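Side-chain contacts in transcriptional regulator, MerR family (Listeria monocytogenes str. 4b F2365, PDB 3GP4), which probably binds promoter DNA as a dimer through a MerR-type helix-turn-helix domain and regulates transcription: residues A[12-16]-A[17-21]; A[60-63]-A[64-68]. All blocks are in the same frame, centred on the assembly; numbering follows the deposited sequence.

Interactions 1 and 2 each describe the start of a helix, helix 16-25 and helix 62-74, both within the MerR-type DNA-binding region. A serine sits at the N-cap of each, Ser15 in interaction 1 and Ser61 in interaction 2. The two contacts lie about 17 Å apart, centre to centre. They meet where Tyr21 OH packs 4.0 Å from Ile62 CD1, so the far end of 17-21 leans on the first turn of helix 62-74. Interaction 2 also reaches the second subunit. Tyr68 OH is hydrogen-bonded to Tyr114 OH of that subunit, and Tyr114 is one of the residues that line the d-methionine pocket.

Interaction 1 (A[12-16]-A[17-21]); sequences SGVSA and DTIRY
Ser15 and Thr18 meet where the turn of the helix-turn-helix unit runs from helix 5-12 into helix 16-25. Helix 16-25 is probably the DNA-recognition helix, as in other MerR regulators. Ser15 holds the N-cap position. Its OG is hydrogen-bonded to Thr18 OG1 at 2.8 Å, and either hydroxyl could be the donor. A water joins the two residues: it accepts from Ser15 N and is hydrogen-bonded to Thr18 OG1 at 3.1 Å. Ser15 O accepts from Ile19 N, and Ala16 O from Arg20 N, at 3.0 Å each. At the end of helix 5-12, Ser12 OG is hydrogen-bonded to Ala8 O and takes a weak bond from Val14 N. The carbonyl of Val14 is met by Ser9 OG. On the buried side, Val14 turns CG1 anti to its own N (chi1 174°), which brings this methyl to 3.6 Å from Thr18 CG2, the two side chains crossing at about a right angle. Val14 CG1 also reaches Ile19 CG1, and both residues touch Ile49 of helix 43-57. Arg20 NH1 forms a salt bridge with Asp17 OD1 at 2.8 Å, though as a hydrogen bond it is weak. The same NH1 lies 3.4 Å from Ala16 CB.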
# COMPACT_ATOMS: atom_id res chain seq x y z
N SER A 12 13.46 -8.93 -16.30
CA SER A 12 13.11 -7.91 -15.33
C SER A 12 11.73 -8.10 -14.67
O SER A 12 11.43 -7.48 -13.64
CB SER A 12 13.18 -6.52 -15.98
OG SER A 12 12.20 -6.38 -16.99
N GLY A 13 10.86 -8.90 -15.28
CA GLY A 13 9.49 -9.05 -14.77
C GLY A 13 8.63 -7.83 -14.99
O GLY A 13 7.60 -7.66 -14.34
N VAL A 14 9.06 -6.96 -15.91
CA VAL A 14 8.35 -5.74 -16.27
C VAL A 14 7.96 -5.84 -17.75
O VAL A 14 8.80 -6.23 -18.57
CB VAL A 14 9.31 -4.52 -16.04
CG1 VAL A 14 8.69 -3.24 -16.54
CG2 VAL A 14 9.65 -4.39 -14.58
N SER A 15 6.72 -5.49 -18.10
CA SER A 15 6.24 -5.51 -19.51
C SER A 15 7.11 -4.65 -20.43
O SER A 15 7.67 -3.63 -20.00
CB SER A 15 4.77 -5.07 -19.62
OG SER A 15 4.64 -3.68 -19.91
N ALA A 16 7.24 -5.06 -21.70
CA ALA A 16 8.01 -4.26 -22.67
C ALA A 16 7.43 -2.86 -22.83
O ALA A 16 8.18 -1.88 -22.84
CB ALA A 16 8.14 -4.98 -24.02
N ASP A 17 6.11 -2.71 -22.95
CA ASP A 17 5.57 -1.34 -22.99
C ASP A 17 5.84 -0.51 -21.71
O ASP A 17 5.97 0.71 -21.80
CB ASP A 17 4.10 -1.27 -23.37
CG ASP A 17 3.87 -1.40 -24.88
OD1 ASP A 17 4.87 -1.54 -25.65
OD2 ASP A 17 2.70 -1.40 -25.29
N THR A 18 5.94 -1.17 -20.56
CA THR A 18 6.29 -0.44 -19.31
C THR A 18 7.74 0.03 -19.36
O THR A 18 8.09 1.15 -18.91
CB THR A 18 6.05 -1.29 -18.07
OG1 THR A 18 4.66 -1.63 -18.02
CG2 THR A 18 6.43 -0.51 -16.77
N ILE A 19 8.60 -0.83 -19.91
CA ILE A 19 9.99 -0.44 -20.12
C ILE A 19 10.08 0.79 -21.05
O ILE A 19 10.79 1.76 -20.73
CB ILE A 19 10.87 -1.61 -20.65
CG1 ILE A 19 11.03 -2.68 -19.56
CG2 ILE A 19 12.22 -1.05 -21.13
CD1 ILE A 19 11.70 -3.99 -19.98
N ARG A 20 9.39 0.75 -22.20
CA ARG A 20 9.42 1.87 -23.15
C ARG A 20 8.94 3.16 -22.47
O ARG A 20 9.51 4.24 -22.70
CB ARG A 20 8.54 1.61 -24.38
CG ARG A 20 9.01 0.51 -25.36
CD ARG A 20 7.90 0.17 -26.36
NE ARG A 20 8.38 -0.79 -27.34
CZ ARG A 20 8.15 -2.10 -27.31
NH1 ARG A 20 7.37 -2.64 -26.38
NH2 ARG A 20 8.68 -2.88 -28.25
N TYR A 21 7.87 3.03 -21.68
CA TYR A 21 7.33 4.18 -20.93
C TYR A 21 8.35 4.75 -19.90
O TYR A 21 8.53 5.95 -19.82
CB TYR A 21 6.02 3.76 -20.24
CG TYR A 21 5.50 4.75 -19.21
CD1 TYR A 21 4.90 5.94 -19.60
CD2 TYR A 21 5.59 4.47 -17.84
CE1 TYR A 21 4.43 6.85 -18.65
CE2 TYR A 21 5.12 5.37 -16.89
CZ TYR A 21 4.54 6.54 -17.31
OH TYR A 21 4.08 7.40 -16.36
O HOH W 1 4.49 -4.33 -16.47

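Interaction 2 (A[60-63]-A[64-68]); sequences LSIE and ALIDY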
# COMPACT_ATOMS: atom_id res chain seq x y z
N LEU A 60 6.60 5.26 -4.30
CA LEU A 60 7.43 6.46 -4.50
C LEU A 60 6.88 7.18 -5.71
O LEU A 60 6.55 6.54 -6.73
CB LEU A 60 8.91 6.10 -4.74
CG LEU A 60 9.72 5.91 -3.44
CD1 LEU A 60 9.34 4.62 -2.72
CD2 LEU A 60 11.25 5.93 -3.73
N SER A 61 6.78 8.50 -5.62
CA SER A 61 6.19 9.25 -6.72
C SER A 61 7.04 9.19 -7.97
O SER A 61 8.29 9.15 -7.90
CB SER A 61 5.83 10.69 -6.33
OG SER A 61 6.84 11.65 -6.66
N ILE A 62 6.34 9.10 -9.09
CA ILE A 62 6.91 9.17 -10.43
C ILE A 62 7.77 10.44 -10.50
O ILE A 62 8.88 10.39 -11.02
CB ILE A 62 5.76 9.20 -11.47
CG1 ILE A 62 5.26 7.79 -11.83
CG2 ILE A 62 6.13 9.97 -12.73
CD1 ILE A 62 6.01 7.11 -12.89
N GLU A 63 7.30 11.56 -9.95
CA GLU A 63 8.08 12.83 -10.07
C GLU A 63 9.39 12.76 -9.28
O GLU A 63 10.39 13.30 -9.72
CB GLU A 63 7.27 14.10 -9.72
CG GLU A 63 5.95 14.32 -10.55
CD GLU A 63 6.16 14.43 -12.07
OE1 GLU A 63 7.28 14.75 -12.54
OE2 GLU A 63 5.18 14.23 -12.82
N ALA A 64 9.38 12.08 -8.12
CA ALA A 64 10.61 11.98 -7.31
C ALA A 64 11.63 11.12 -8.07
O ALA A 64 12.81 11.46 -8.11
CB ALA A 64 10.31 11.38 -5.94
N LEU A 65 11.15 10.04 -8.68
CA LEU A 65 12.04 9.06 -9.33
C LEU A 65 12.65 9.68 -10.61
O LEU A 65 13.82 9.43 -10.91
CB LEU A 65 11.31 7.76 -9.65
CG LEU A 65 10.91 6.94 -8.40
CD1 LEU A 65 10.02 5.81 -8.83
CD2 LEU A 65 12.14 6.39 -7.68
N ILE A 66 11.84 10.47 -11.31
CA ILE A 66 12.33 11.22 -12.49
C ILE A 66 13.42 12.20 -12.07
O ILE A 66 14.48 12.27 -12.74
CB ILE A 66 11.18 11.88 -13.27
CG1 ILE A 66 10.36 10.79 -13.98
CG2 ILE A 66 11.70 12.83 -14.39
CD1 ILE A 66 9.01 11.28 -14.57
N ASP A 67 13.21 12.92 -10.96
CA ASP A 67 14.23 13.87 -10.42
C ASP A 67 15.52 13.16 -10.07
O ASP A 67 16.61 13.69 -10.32
CB ASP A 67 13.78 14.61 -9.13
CG ASP A 67 12.94 15.84 -9.39
OD1 ASP A 67 12.55 16.10 -10.54
OD2 ASP A 67 12.64 16.57 -8.41
N TYR A 68 15.39 11.98 -9.47
CA TYR A 68 16.55 11.20 -9.01
C TYR A 68 17.40 10.77 -10.19
O TYR A 68 18.64 10.98 -10.19
CB TYR A 68 16.08 9.98 -8.20
CG TYR A 68 17.23 9.12 -7.75
CD1 TYR A 68 17.98 9.46 -6.64
CD2 TYR A 68 17.57 7.95 -8.44
CE1 TYR A 68 19.05 8.68 -6.21
CE2 TYR A 68 18.64 7.16 -8.03
CZ TYR A 68 19.37 7.54 -6.89
OH TYR A 68 20.44 6.77 -6.46
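Ala64 N points back to Ser61, the N-cap residue of helix 62-74. Ser61 OG accepts this N-H at 3.0 Å in a capping bond with an N-H...O angle of 151°. The Ser61 carbonyl takes a second, weak bond from the same N-H. Ala64 CB rests 3.6 Å from Ser61 OG, beside the cap. Leu65 is next, and its N gives the straighter bond to Ser61 O, at 3.1 Å. Its CG also sits close to that oxygen. Leu65 CD2 meets Leu60 CD2 at 4.1 Å, with the side chains at about a right angle, so the residue before the cap packs against the first turn. Ile66 N bonds to Ile62 O at 3.0 Å. Ile66 CG1 stands beside its own N (chi1 -70°), 3.3 Å from Ile62 O, and the extended chi2 (168°) carries CD1 to 3.7 Å from Ile62 CG2. Asp67 N continues the helical pattern with a bond to Glu63 O. The Asp67 carboxylate stays near the same oxygen, with CG 3.6 Å from Glu63 O. Tyr68 N closes the turn on Ala64 O. Around this turn, Leu60 and Leu65 pack on Met55 of helix 43-57, and Leu60 O accepts from Arg56 NH1. Ile62 and Ile66 face Ile25 of helix 16-25 and Leu27. Ala64 touches Gln89 and Tyr68 touches Leu86, both on the long helix 79-130.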